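Local coordinates for MGS-MChE2 (Uncultured bacterium, PDB 5JD6), which probably hydrolyses ester bonds as a metagenome-derived esterase of the alpha/beta hydrolase superfamily, at residues K48-E53 / D78-E83; P21-H26 / R71-F76; T12-G17 / G37-F42; I96-T101 / Q109-T114; P55-S60 / L173-S178. One frame throughout, in Å; residues are numbered along the deposited sequence.

Four of the five contacts lie on the central sheet. Contacts 2 and 4 are wholly buried, join helices 66-80 and 92-103 to it, and rest on apolar side chains, aliphatic apart from the ring of F76 and the threonine T101; they touch where L73 meets A100 and L25 meets I96 and A97. Contacts 1 and 3 are partly buried. Contact 1 uses the C-terminal end of helix 66-80, where a lysine-tyrosine hydrogen bond joins the apolar packing; contact 3, one strand further out and across the sheet, lays the hydrocarbon chain of a lysine along an isoleucine and its carbonyl. Contact 5, linking a loop to helix 169-181, is small and peripheral, though L56 and I175 are buried.

Contact 1 of 5, residues K48-E53 / D78-E83; sequences KVLIPE and DFKGYE
A mixed polar and apolar contact, in which Y82 meets K48 and L50, joins the end of helix 66-80 to strand 47-52, flanked by 11-16 and 20-25 in the central sheet of the alpha/beta hydrolase fold. The helix closes in a Schellman motif. G81, with positive phi, is its C-prime residue; the amide of Y82 turns back to the carbonyl of V77, and G81 N reaches D78 O in a weak bond. Beyond this turn, Y82 points toward the strand, where its hydroxyl meets the end of K48 and its ring meets one methyl of L50. On the apolar side, L50 comes from the opposite direction to the tyrosine and sets CD1 3.6 Å from Y82 CE2, approaching the ring obliquely. Its other methyl, CD2, lies 4.0 Å from CE of K80, so the two branches of one leucine serve both the last helical residue and the residue beyond the turn. The lysine of the helix bends at chi2 (-62°), and its ammonium is hydrogen-bonded to the hydroxyl of Y13 on strand 11-16. K48 NZ and K80 NZ are 4.8 Å apart; the carboxylate of E15, in long and weak ion pairs with both, may partly offset their like charges. K48 starts with CG opposite its backbone N (chi1 -161°) and stays extended beyond it, which carries the ammonium to the edge of the Y82 ring, near its plane. There K48 NZ donates a hydrogen bond of 2.8 Å to Y82 OH.

Contact 2 of 5, residues P21-H26 / R71-F76; sequences PIVILH and RYLKEF
L73 of helix 66-80 lies against two aliphatic side chains of strand 20-25. Its CD1 is 3.7 Å from CG1 of V23, the two side chains lying alongside and pointing opposite ways, and 4.1 Å from CD2 of L25; its CD2 is 3.6 Å from CD1 of L25. With CG opposite the backbone N (chi1 167°), the leucine turns its forked end to V23 and L25. One helical turn on, F76 adds a looser contact, its CE2 4.4 Å from V23 CG1, the branch that also meets L73. Strand and helix run nearly antiparallel, at 153°, and their axes approach to 11.2 Å, a spacing bridged by these side chains. L87 on the neighbouring strand touches both V23 and L73, and A100 of helix 92-103 lies beside L73. The ring of F76 is met edge-to-face by those of F11 and Y13. The contact thus sets a helix on one face of the alpha/beta hydrolase sheet, close to the putative nucleophile elbow, whose residues L25 touches. No hydrogen bond crosses between the two segments, so the contact is non-directional, resting on van der Waals packing and the burial of hydrocarbon.

Contact 3 of 5, residues T12-G17 / G37-F42; sequences TYLEKG and GVIDYF
Apolar contact between strand 11-16 and helix 36-41 centres on I39, which receives side chains from two alternate strand residues. The methylene CD of K16 lies 3.7 Å from the CG2 branch of I39, and CD1 of L14 comes within 4.4 Å of I39 CD1, a more distant touch. The lysine chain is extended up to its last torsion, with CG opposite the backbone N (chi1 -169°), and this brings its hydrocarbon part to the isoleucine at the side of the helix. In the alpha/beta hydrolase fold of this protein, the helix follows strand 20-25 and covers the sheet on the face opposite helix 66-80; I39 also packs on I51 of strand 47-52, the strand between 11-16 and 20-25 in the sheet. On the polar side, K16 CD lies 3.1 Å from I39 O, the closest approach between the two segments, while K16 NZ is 4.0 Å from I39 O. At the same end, the ammonium is 5.3 Å from OD1 of the poorly ordered D40, so any attraction between these opposite charges acts without direct contact. E44, beyond the helix, makes a long, weak ion pair with K16.

Contact 4 of 5, residues I96-T101 / Q109-T114; sequences IALLAT and QALVIT
Helix 96-101 and strand 110-113 run in nearly opposite directions, at 158° to one another, with A97 and L111 facing across the contact. Their axes come within 9.2 Å, and the CA atoms of A97 and L111 are 7.5 Å apart. L111 and I113 both turn their side chains to the helix, as expected of alternate residues on one face of a strand. L111 makes the broadest contact: its CD1 rests 3.7 Å from the CB of A97, and its CD2 lies 3.9 Å from L98 CD2. Its CG stands opposite the backbone N (chi1 173°), a setting that places the forked end among A97, L98 and T101. This is the return half of a beta-alpha-beta unit, in which strand 85-91 leads into helix 92-103 and the chain then comes back along strand 108-113, parallel to the first strand in the alpha/beta hydrolase sheet. The putative nucleophile elbow lies at the turn from strand 85-91 into helix 92-103, near A97 but not touching its side chain. Nearer the C-terminal end of the strand, I113 CD1 rests against the fork of L98, 3.6 Å from L98 CG, the two side chains crossing at about a right angle. T101, one turn beyond A97, meets L111 with both branches, CG2 at 3.9 Å from L111 CD2 and OG1 at a similar distance. L87 on the adjacent strand touches both T101 and L111, while A110 and V112 point to the other face and meet W248 and L245 of helix 238-252.

Contact 5 of 5, residues P55-S60 / L173-S178; sequences PLYSMS and LAIAKS
This contact joins the loop between strand 47-52 and helix 66-80 to helix 169-181, outside the central sheet of the alpha/beta hydrolase fold, and it is made by I175 meeting L56 and Y57. The helix belongs to the chain inserted between strands 108-113 and 195-200, the place where lids or caps commonly occur in this superfamily, although part of this insertion is not modelled. I175 points toward the loop, with CG1 opposite its carbonyl carbon (chi1 -66°) and the chain extended onward to CD1, so that one terminal methyl reaches both loop residues. From L56, CB lies 4.4 Å from I175 CD1. From Y57, the ring atom CE1 comes to 4.3 Å of the same methyl, which approaches the ring obliquely. L56 CB also lies over one face of the Y57 ring, 4.1 Å above its plane and toward the rim. F69 of helix 66-80 touches both L56 and I175, extending the apolar cluster, while K171 on helix 169-181 forms a hydrogen bond with the backbone oxygen of Y57. The nearest approach between the two segments involves a backbone atom: I175 CD1 lies 3.8 Å from L56 O.

Contact 1 of 5, residues K48-E53 / D78-E83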
# COMPACT_ATOMS: atom_id res chain seq x y z
N LYS A 48 12.80 7.16 6.04
CA LYS A 48 13.03 5.76 6.39
C LYS A 48 12.02 4.88 5.68
O LYS A 48 10.83 4.94 5.96
CB LYS A 48 12.94 5.58 7.91
CG LYS A 48 13.58 4.31 8.44
CD LYS A 48 13.52 4.30 9.96
CE LYS A 48 14.31 3.15 10.54
NZ LYS A 48 14.17 3.08 12.03
N VAL A 49 12.50 4.05 4.75
CA VAL A 49 11.61 3.20 3.98
C VAL A 49 11.55 1.79 4.56
O VAL A 49 12.57 1.11 4.69
CB VAL A 49 12.03 3.12 2.50
CG1 VAL A 49 11.06 2.26 1.72
CG2 VAL A 49 12.11 4.52 1.91
N LEU A 50 10.34 1.36 4.92
CA LEU A 50 10.13 0.04 5.50
C LEU A 50 9.11 -0.74 4.68
O LEU A 50 8.00 -0.27 4.45
CB LEU A 50 9.65 0.16 6.95
CG LEU A 50 10.60 0.87 7.92
CD1 LEU A 50 9.83 1.83 8.81
CD2 LEU A 50 11.34 -0.15 8.77
N ILE A 51 9.50 -1.93 4.23
CA ILE A 51 8.59 -2.77 3.46
C ILE A 51 8.37 -4.11 4.14
O ILE A 51 9.12 -5.06 3.91
CB ILE A 51 9.11 -3.00 2.03
CG1 ILE A 51 9.62 -1.69 1.42
CG2 ILE A 51 8.02 -3.61 1.16
CD1 ILE A 51 10.06 -1.82 -0.01
N PRO A 52 7.33 -4.19 4.99
CA PRO A 52 7.00 -5.42 5.72
C PRO A 52 6.29 -6.45 4.85
O PRO A 52 5.50 -6.08 3.98
CB PRO A 52 6.08 -4.93 6.83
CG PRO A 52 5.41 -3.74 6.23
CD PRO A 52 6.43 -3.08 5.35
N GLU A 53 6.58 -7.72 5.07
CA GLU A 53 5.89 -8.78 4.36
C GLU A 53 4.68 -9.25 5.15
O GLU A 53 4.81 -9.90 6.19
CB GLU A 53 6.83 -9.95 4.06
CG GLU A 53 8.01 -9.53 3.22
CD GLU A 53 7.56 -8.77 1.99
OE1 GLU A 53 6.72 -9.30 1.22
OE2 GLU A 53 8.03 -7.63 1.81
N ASP A 78 3.62 -0.54 15.89
CA ASP A 78 3.74 -0.54 17.35
C ASP A 78 5.05 -1.20 17.78
O ASP A 78 5.74 -0.70 18.66
CB ASP A 78 2.55 -1.25 18.00
CG ASP A 78 1.25 -0.50 17.81
OD1 ASP A 78 1.29 0.72 17.56
OD2 ASP A 78 0.18 -1.14 17.91
N PHE A 79 5.37 -2.33 17.16
CA PHE A 79 6.62 -3.02 17.41
C PHE A 79 7.82 -2.11 17.15
O PHE A 79 8.79 -2.10 17.91
CB PHE A 79 6.73 -4.28 16.55
CG PHE A 79 8.15 -4.69 16.26
CD1 PHE A 79 8.96 -5.17 17.27
CD2 PHE A 79 8.66 -4.60 14.97
CE1 PHE A 79 10.26 -5.53 17.01
CE2 PHE A 79 9.97 -4.98 14.71
CZ PHE A 79 10.77 -5.45 15.73
N LYS A 80 7.74 -1.35 16.07
CA LYS A 80 8.79 -0.41 15.71
C LYS A 80 8.85 0.77 16.67
O LYS A 80 9.88 1.43 16.80
CB LYS A 80 8.60 0.08 14.27
CG LYS A 80 9.32 -0.75 13.24
CD LYS A 80 10.82 -0.69 13.48
CE LYS A 80 11.58 -1.60 12.53
NZ LYS A 80 13.04 -1.55 12.79
N GLY A 81 7.74 1.02 17.36
CA GLY A 81 7.68 2.08 18.35
C GLY A 81 7.45 3.46 17.77
O GLY A 81 7.81 4.47 18.38
N TYR A 82 6.86 3.51 16.58
CA TYR A 82 6.54 4.78 15.94
C TYR A 82 5.22 5.34 16.45
O TYR A 82 4.24 4.60 16.58
CB TYR A 82 6.49 4.61 14.42
CG TYR A 82 7.80 4.20 13.79
CD1 TYR A 82 8.99 4.77 14.20
CD2 TYR A 82 7.84 3.24 12.79
CE1 TYR A 82 10.19 4.40 13.63
CE2 TYR A 82 9.03 2.86 12.21
CZ TYR A 82 10.21 3.44 12.64
OH TYR A 82 11.40 3.06 12.07
N GLU A 83 5.20 6.64 16.72
CA GLU A 83 3.98 7.31 17.13
C GLU A 83 3.12 7.62 15.91
O GLU A 83 1.90 7.72 16.01
CB GLU A 83 4.30 8.60 17.90
CG GLU A 83 5.65 8.58 18.59
CD GLU A 83 6.05 9.93 19.13
OE1 GLU A 83 6.10 10.90 18.34
OE2 GLU A 83 6.31 10.04 20.34

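Contact 2 of 5, residues P21-H26 / R71-F76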
# COMPACT_ATOMS: atom_id res chain seq x y z
N PRO A 21 9.72 7.72 8.87
CA PRO A 21 9.39 6.37 8.41
C PRO A 21 8.28 6.32 7.36
O PRO A 21 7.20 6.87 7.57
CB PRO A 21 8.95 5.67 9.70
CG PRO A 21 8.42 6.76 10.56
CD PRO A 21 9.28 7.96 10.26
N ILE A 22 8.56 5.66 6.25
CA ILE A 22 7.56 5.37 5.24
C ILE A 22 7.32 3.86 5.18
O ILE A 22 8.21 3.10 4.79
CB ILE A 22 7.97 5.87 3.84
CG1 ILE A 22 8.14 7.39 3.84
CG2 ILE A 22 6.94 5.45 2.80
CD1 ILE A 22 8.56 7.95 2.50
N VAL A 23 6.13 3.43 5.58
CA VAL A 23 5.79 2.01 5.55
C VAL A 23 5.04 1.67 4.27
O VAL A 23 3.99 2.24 3.97
CB VAL A 23 4.95 1.61 6.77
CG1 VAL A 23 4.60 0.13 6.71
CG2 VAL A 23 5.70 1.93 8.06
N ILE A 24 5.59 0.72 3.52
CA ILE A 24 5.07 0.36 2.21
C ILE A 24 4.31 -0.96 2.22
O ILE A 24 4.82 -1.98 2.68
CB ILE A 24 6.21 0.27 1.18
CG1 ILE A 24 6.75 1.66 0.86
CG2 ILE A 24 5.73 -0.41 -0.09
CD1 ILE A 24 7.87 1.66 -0.15
N LEU A 25 3.08 -0.94 1.71
CA LEU A 25 2.27 -2.15 1.61
C LEU A 25 2.05 -2.54 0.15
O LEU A 25 1.31 -1.88 -0.57
CB LEU A 25 0.92 -1.96 2.31
CG LEU A 25 0.96 -1.73 3.81
CD1 LEU A 25 -0.44 -1.54 4.35
CD2 LEU A 25 1.65 -2.90 4.51
N HIS A 26 2.70 -3.62 -0.27
CA HIS A 26 2.54 -4.13 -1.62
C HIS A 26 1.34 -5.07 -1.70
O HIS A 26 0.80 -5.48 -0.67
CB HIS A 26 3.81 -4.84 -2.09
CG HIS A 26 4.06 -6.14 -1.39
ND1 HIS A 26 4.06 -7.35 -2.05
CD2 HIS A 26 4.32 -6.42 -0.09
CE1 HIS A 26 4.31 -8.32 -1.19
NE2 HIS A 26 4.47 -7.78 0.01
N ARG A 71 -4.54 -4.99 11.09
CA ARG A 71 -4.10 -5.13 12.48
C ARG A 71 -2.66 -5.63 12.56
O ARG A 71 -1.94 -5.30 13.50
CB ARG A 71 -5.04 -6.06 13.25
CG ARG A 71 -6.37 -5.43 13.63
CD ARG A 71 -7.19 -6.34 14.52
NE ARG A 71 -7.75 -7.47 13.78
CZ ARG A 71 -8.93 -7.45 13.16
NH1 ARG A 71 -9.67 -6.35 13.19
NH2 ARG A 71 -9.36 -8.52 12.51
N TYR A 72 -2.25 -6.41 11.57
CA TYR A 72 -0.87 -6.87 11.49
C TYR A 72 0.05 -5.68 11.24
O TYR A 72 1.14 -5.59 11.82
CB TYR A 72 -0.70 -7.91 10.38
CG TYR A 72 0.68 -8.53 10.31
CD1 TYR A 72 0.97 -9.71 10.98
CD2 TYR A 72 1.69 -7.93 9.56
CE1 TYR A 72 2.23 -10.28 10.91
CE2 TYR A 72 2.95 -8.50 9.49
CZ TYR A 72 3.21 -9.67 10.17
OH TYR A 72 4.47 -10.23 10.10
N LEU A 73 -0.38 -4.78 10.37
CA LEU A 73 0.36 -3.56 10.08
C LEU A 73 0.50 -2.71 11.34
O LEU A 73 1.57 -2.19 11.64
CB LEU A 73 -0.32 -2.75 8.98
CG LEU A 73 0.20 -1.32 8.80
CD1 LEU A 73 1.65 -1.33 8.34
CD2 LEU A 73 -0.68 -0.54 7.83
N LYS A 74 -0.61 -2.58 12.07
CA LYS A 74 -0.62 -1.86 13.34
C LYS A 74 0.37 -2.48 14.32
O LYS A 74 1.11 -1.76 15.01
CB LYS A 74 -2.03 -1.85 13.93
CG LYS A 74 -2.16 -1.09 15.24
CD LYS A 74 -1.77 0.37 15.08
CE LYS A 74 -2.24 1.20 16.26
NZ LYS A 74 -1.77 0.65 17.56
N GLU A 75 0.38 -3.80 14.39
CA GLU A 75 1.29 -4.52 15.27
C GLU A 75 2.74 -4.26 14.87
O GLU A 75 3.63 -4.20 15.72
CB GLU A 75 1.00 -6.02 15.25
CG GLU A 75 1.80 -6.82 16.26
CD GLU A 75 1.51 -8.30 16.21
OE1 GLU A 75 0.74 -8.72 15.31
OE2 GLU A 75 2.04 -9.05 17.06
N PHE A 76 2.98 -4.09 13.57
CA PHE A 76 4.32 -3.83 13.06
C PHE A 76 4.81 -2.44 13.44
O PHE A 76 5.94 -2.27 13.89
CB PHE A 76 4.36 -3.99 11.54
CG PHE A 76 5.69 -3.63 10.93
CD1 PHE A 76 6.80 -4.43 11.14
CD2 PHE A 76 5.82 -2.50 10.14
CE1 PHE A 76 8.03 -4.10 10.58
CE2 PHE A 76 7.04 -2.16 9.58
CZ PHE A 76 8.15 -2.97 9.79

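Contact 3 of 5, residues T12-G17 / G37-F42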
# COMPACT_ATOMS: atom_id res chain seq x y z
N THR A 12 9.27 -9.98 8.94
CA THR A 12 10.28 -9.91 7.89
C THR A 12 10.04 -8.65 7.07
O THR A 12 8.93 -8.44 6.57
CB THR A 12 10.24 -11.15 6.98
OG1 THR A 12 10.47 -12.33 7.76
CG2 THR A 12 11.31 -11.05 5.90
N TYR A 13 11.06 -7.81 6.93
CA TYR A 13 10.89 -6.54 6.24
C TYR A 13 12.20 -5.97 5.70
O TYR A 13 13.28 -6.24 6.22
CB TYR A 13 10.23 -5.52 7.17
CG TYR A 13 11.05 -5.16 8.39
CD1 TYR A 13 11.10 -6.01 9.49
CD2 TYR A 13 11.77 -3.97 8.44
CE1 TYR A 13 11.85 -5.68 10.61
CE2 TYR A 13 12.51 -3.64 9.56
CZ TYR A 13 12.55 -4.49 10.64
OH TYR A 13 13.29 -4.16 11.75
N LEU A 14 12.09 -5.17 4.64
CA LEU A 14 13.22 -4.41 4.13
C LEU A 14 13.30 -3.07 4.85
O LEU A 14 12.28 -2.45 5.15
CB LEU A 14 13.12 -4.18 2.62
CG LEU A 14 13.37 -5.35 1.68
CD1 LEU A 14 13.48 -4.86 0.24
CD2 LEU A 14 14.61 -6.13 2.08
N GLU A 15 14.53 -2.62 5.11
CA GLU A 15 14.73 -1.36 5.81
C GLU A 15 15.88 -0.58 5.17
O GLU A 15 16.96 -1.12 4.95
CB GLU A 15 15.01 -1.61 7.29
CG GLU A 15 15.03 -0.37 8.16
CD GLU A 15 15.16 -0.70 9.64
OE1 GLU A 15 15.03 -1.88 10.00
OE2 GLU A 15 15.38 0.23 10.44
N LYS A 16 15.62 0.69 4.87
CA LYS A 16 16.64 1.57 4.32
C LYS A 16 16.28 3.02 4.62
O LYS A 16 15.13 3.42 4.45
CB LYS A 16 16.78 1.36 2.81
CG LYS A 16 17.99 2.05 2.19
CD LYS A 16 17.95 1.95 0.67
CE LYS A 16 19.30 2.30 0.05
NZ LYS A 16 19.67 3.72 0.26
N GLY A 17 17.26 3.79 5.06
CA GLY A 17 17.02 5.18 5.42
C GLY A 17 17.01 5.37 6.92
O GLY A 17 17.11 4.40 7.67
N GLY A 37 12.39 1.87 -6.98
CA GLY A 37 12.43 3.30 -7.22
C GLY A 37 12.29 4.09 -5.93
O GLY A 37 13.02 5.06 -5.71
N VAL A 38 11.35 3.68 -5.09
CA VAL A 38 11.13 4.35 -3.81
C VAL A 38 12.28 4.07 -2.84
O VAL A 38 12.72 4.96 -2.11
CB VAL A 38 9.79 3.93 -3.17
CG1 VAL A 38 9.60 4.59 -1.81
CG2 VAL A 38 8.64 4.27 -4.10
N ILE A 39 12.77 2.83 -2.85
CA ILE A 39 13.85 2.41 -1.96
C ILE A 39 15.17 3.10 -2.29
O ILE A 39 16.05 3.21 -1.45
CB ILE A 39 14.06 0.87 -2.01
CG1 ILE A 39 12.73 0.14 -1.82
CG2 ILE A 39 15.04 0.41 -0.95
CD1 ILE A 39 12.78 -1.31 -2.28
N ASP A 40 15.32 3.58 -3.53
CA ASP A 40 16.56 4.23 -3.92
C ASP A 40 16.50 5.74 -3.74
O ASP A 40 17.52 6.39 -3.48
CB ASP A 40 16.91 3.90 -5.37
CG ASP A 40 17.55 2.54 -5.52
OD1 ASP A 40 18.12 2.04 -4.53
OD2 ASP A 40 17.51 1.98 -6.64
N TYR A 41 15.31 6.31 -3.85
CA TYR A 41 15.13 7.75 -3.85
C TYR A 41 15.01 8.35 -2.45
O TYR A 41 15.85 9.14 -2.02
CB TYR A 41 13.90 8.12 -4.68
CG TYR A 41 13.66 9.60 -4.83
CD1 TYR A 41 14.35 10.35 -5.79
CD2 TYR A 41 12.74 10.26 -4.04
CE1 TYR A 41 14.13 11.71 -5.93
CE2 TYR A 41 12.51 11.62 -4.17
CZ TYR A 41 13.21 12.33 -5.12
OH TYR A 41 12.98 13.68 -5.26
N PHE A 42 13.96 7.96 -1.73
CA PHE A 42 13.58 8.61 -0.48
C PHE A 42 14.51 8.42 0.74
O PHE A 42 14.58 9.32 1.58
CB PHE A 42 12.17 8.17 -0.10
CG PHE A 42 11.11 8.76 -0.98
CD1 PHE A 42 10.51 9.97 -0.66
CD2 PHE A 42 10.73 8.12 -2.16
CE1 PHE A 42 9.54 10.52 -1.48
CE2 PHE A 42 9.77 8.67 -2.98
CZ PHE A 42 9.17 9.87 -2.64

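Contact 4 of 5, residues I96-T101 / Q109-T114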
# COMPACT_ATOMS: atom_id res chain seq x y z
N ILE A 96 -5.34 -2.27 2.39
CA ILE A 96 -4.88 -2.52 3.75
C ILE A 96 -4.53 -1.21 4.44
O ILE A 96 -4.88 -0.99 5.60
CB ILE A 96 -3.65 -3.44 3.79
CG1 ILE A 96 -3.88 -4.70 2.94
CG2 ILE A 96 -3.30 -3.81 5.23
CD1 ILE A 96 -5.03 -5.54 3.40
N ALA A 97 -3.83 -0.35 3.71
CA ALA A 97 -3.42 0.95 4.23
C ALA A 97 -4.63 1.82 4.56
O ALA A 97 -4.68 2.45 5.61
CB ALA A 97 -2.52 1.66 3.22
N LEU A 98 -5.60 1.84 3.65
CA LEU A 98 -6.84 2.58 3.86
C LEU A 98 -7.56 2.13 5.12
O LEU A 98 -7.94 2.95 5.96
CB LEU A 98 -7.77 2.42 2.65
CG LEU A 98 -7.56 3.40 1.50
CD1 LEU A 98 -7.99 2.77 0.18
CD2 LEU A 98 -8.32 4.69 1.75
N LEU A 99 -7.75 0.82 5.26
CA LEU A 99 -8.45 0.27 6.41
C LEU A 99 -7.69 0.58 7.70
O LEU A 99 -8.30 0.87 8.73
CB LEU A 99 -8.64 -1.24 6.26
CG LEU A 99 -9.47 -1.91 7.36
CD1 LEU A 99 -10.79 -1.18 7.56
CD2 LEU A 99 -9.71 -3.37 7.05
N ALA A 100 -6.37 0.52 7.63
CA ALA A 100 -5.52 0.82 8.78
C ALA A 100 -5.67 2.28 9.20
O ALA A 100 -5.71 2.59 10.39
CB ALA A 100 -4.07 0.51 8.47
N THR A 101 -5.75 3.18 8.22
CA THR A 101 -5.95 4.60 8.49
C THR A 101 -7.33 4.85 9.08
O THR A 101 -7.53 5.78 9.87
CB THR A 101 -5.77 5.45 7.22
OG1 THR A 101 -6.63 4.96 6.19
CG2 THR A 101 -4.34 5.40 6.74
N GLN A 109 0.44 9.50 9.79
CA GLN A 109 0.69 10.91 9.51
C GLN A 109 0.13 11.31 8.15
O GLN A 109 -0.45 12.38 7.99
CB GLN A 109 2.19 11.22 9.57
CG GLN A 109 2.53 12.68 9.31
CD GLN A 109 4.01 12.96 9.43
OE1 GLN A 109 4.84 12.04 9.47
NE2 GLN A 109 4.37 14.24 9.48
N ALA A 110 0.31 10.43 7.17
CA ALA A 110 -0.20 10.66 5.82
C ALA A 110 -0.43 9.34 5.10
O ALA A 110 0.17 8.32 5.45
CB ALA A 110 0.76 11.54 5.03
N LEU A 111 -1.29 9.37 4.10
CA LEU A 111 -1.63 8.17 3.34
C LEU A 111 -1.39 8.38 1.85
O LEU A 111 -1.96 9.27 1.24
CB LEU A 111 -3.10 7.79 3.58
CG LEU A 111 -3.68 6.64 2.75
CD1 LEU A 111 -2.91 5.36 3.00
CD2 LEU A 111 -5.15 6.46 3.07
N VAL A 112 -0.52 7.55 1.27
CA VAL A 112 -0.26 7.63 -0.16
C VAL A 112 -0.84 6.42 -0.88
O VAL A 112 -0.55 5.28 -0.53
CB VAL A 112 1.25 7.73 -0.46
CG1 VAL A 112 1.48 8.04 -1.93
CG2 VAL A 112 1.89 8.79 0.43
N ILE A 113 -1.68 6.69 -1.88
CA ILE A 113 -2.41 5.64 -2.57
C ILE A 113 -2.14 5.67 -4.07
O ILE A 113 -2.11 6.74 -4.68
CB ILE A 113 -3.92 5.76 -2.31
CG1 ILE A 113 -4.24 5.36 -0.88
CG2 ILE A 113 -4.72 4.90 -3.27
CD1 ILE A 113 -5.64 5.69 -0.47
N THR A 114 -1.95 4.49 -4.65
CA THR A 114 -1.71 4.39 -6.08
C THR A 114 -2.12 3.03 -6.64
O THR A 114 -1.64 1.99 -6.19
CB THR A 114 -0.22 4.66 -6.41
OG1 THR A 114 0.06 4.27 -7.76
CG2 THR A 114 0.71 3.95 -5.43

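Contact 5 of 5, residues P55-S60 / L173-S178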
# COMPACT_ATOMS: atom_id res chain seq x y z
N PRO A 55 1.33 -11.36 6.17
CA PRO A 55 0.98 -12.78 6.16
C PRO A 55 -0.27 -13.06 5.32
O PRO A 55 -1.26 -13.54 5.87
CB PRO A 55 0.73 -13.08 7.64
CG PRO A 55 0.22 -11.79 8.18
CD PRO A 55 0.96 -10.71 7.44
N LEU A 56 -0.21 -12.77 4.03
CA LEU A 56 -1.36 -12.95 3.14
C LEU A 56 -1.84 -14.39 3.09
O LEU A 56 -3.04 -14.65 3.16
CB LEU A 56 -1.03 -12.47 1.72
CG LEU A 56 -0.84 -10.97 1.46
CD1 LEU A 56 -1.76 -10.14 2.34
CD2 LEU A 56 0.61 -10.56 1.67
N TYR A 57 -0.90 -15.33 2.99
CA TYR A 57 -1.25 -16.73 2.80
C TYR A 57 -0.78 -17.64 3.94
O TYR A 57 -0.65 -18.85 3.75
CB TYR A 57 -0.65 -17.26 1.49
CG TYR A 57 -1.08 -16.49 0.26
CD1 TYR A 57 -2.41 -16.47 -0.15
CD2 TYR A 57 -0.15 -15.80 -0.51
CE1 TYR A 57 -2.80 -15.78 -1.28
CE2 TYR A 57 -0.53 -15.11 -1.64
CZ TYR A 57 -1.85 -15.10 -2.02
OH TYR A 57 -2.24 -14.41 -3.15
N SER A 58 -0.54 -17.06 5.11
CA SER A 58 -0.04 -17.84 6.23
C SER A 58 -0.97 -17.84 7.46
O SER A 58 -0.72 -18.58 8.40
CB SER A 58 1.35 -17.35 6.63
OG SER A 58 1.26 -16.13 7.35
N MET A 59 -1.96 -16.98 7.41
CA MET A 59 -2.79 -16.62 8.52
C MET A 59 -3.81 -17.62 8.94
O MET A 59 -5.00 -17.41 8.88
CB MET A 59 -3.51 -15.30 8.18
CG MET A 59 -2.79 -14.04 8.60
SD MET A 59 -2.10 -14.31 10.20
CE MET A 59 -3.22 -13.43 11.25
N SER A 60 -3.32 -18.76 9.34
CA SER A 60 -4.21 -19.79 9.83
C SER A 60 -4.96 -20.21 8.63
O SER A 60 -4.80 -19.66 7.54
CB SER A 60 -5.18 -19.22 10.88
OG SER A 60 -6.54 -19.58 10.69
N LEU A 173 -9.37 -16.47 -2.33
CA LEU A 173 -10.81 -16.28 -2.36
C LEU A 173 -11.31 -15.64 -1.07
O LEU A 173 -12.21 -14.80 -1.08
CB LEU A 173 -11.53 -17.61 -2.60
CG LEU A 173 -11.42 -18.20 -4.01
CD1 LEU A 173 -11.95 -19.62 -4.03
CD2 LEU A 173 -12.16 -17.33 -5.01
N ALA A 174 -10.71 -16.05 0.05
CA ALA A 174 -11.05 -15.49 1.35
C ALA A 174 -10.71 -14.00 1.42
O ALA A 174 -11.47 -13.21 1.97
CB ALA A 174 -10.35 -16.25 2.46
N ILE A 175 -9.56 -13.64 0.86
CA ILE A 175 -9.12 -12.25 0.83
C ILE A 175 -10.05 -11.39 -0.02
O ILE A 175 -10.50 -10.33 0.41
CB ILE A 175 -7.68 -12.11 0.28
CG1 ILE A 175 -6.68 -12.77 1.22
CG2 ILE A 175 -7.32 -10.64 0.09
CD1 ILE A 175 -5.27 -12.83 0.67
N ALA A 176 -10.34 -11.87 -1.23
CA ALA A 176 -11.21 -11.15 -2.16
C ALA A 176 -12.60 -10.94 -1.56
O ALA A 176 -13.15 -9.83 -1.62
CB ALA A 176 -11.31 -11.89 -3.48
N LYS A 177 -13.16 -12.00 -0.99
CA LYS A 177 -14.45 -11.92 -0.32
C LYS A 177 -14.41 -10.89 0.80
O LYS A 177 -15.30 -10.05 0.91
CB LYS A 177 -14.85 -13.29 0.24
CG LYS A 177 -16.09 -13.28 1.11
CD LYS A 177 -16.29 -14.62 1.80
CE LYS A 177 -17.46 -14.58 2.77
NZ LYS A 177 -17.66 -15.89 3.45
N SER A 178 -13.36 -10.95 1.61
CA SER A 178 -13.17 -10.00 2.70
C SER A 178 -12.98 -8.57 2.19
O SER A 178 -13.48 -7.62 2.79
CB SER A 178 -11.97 -10.41 3.56
OG SER A 178 -11.64 -9.40 4.49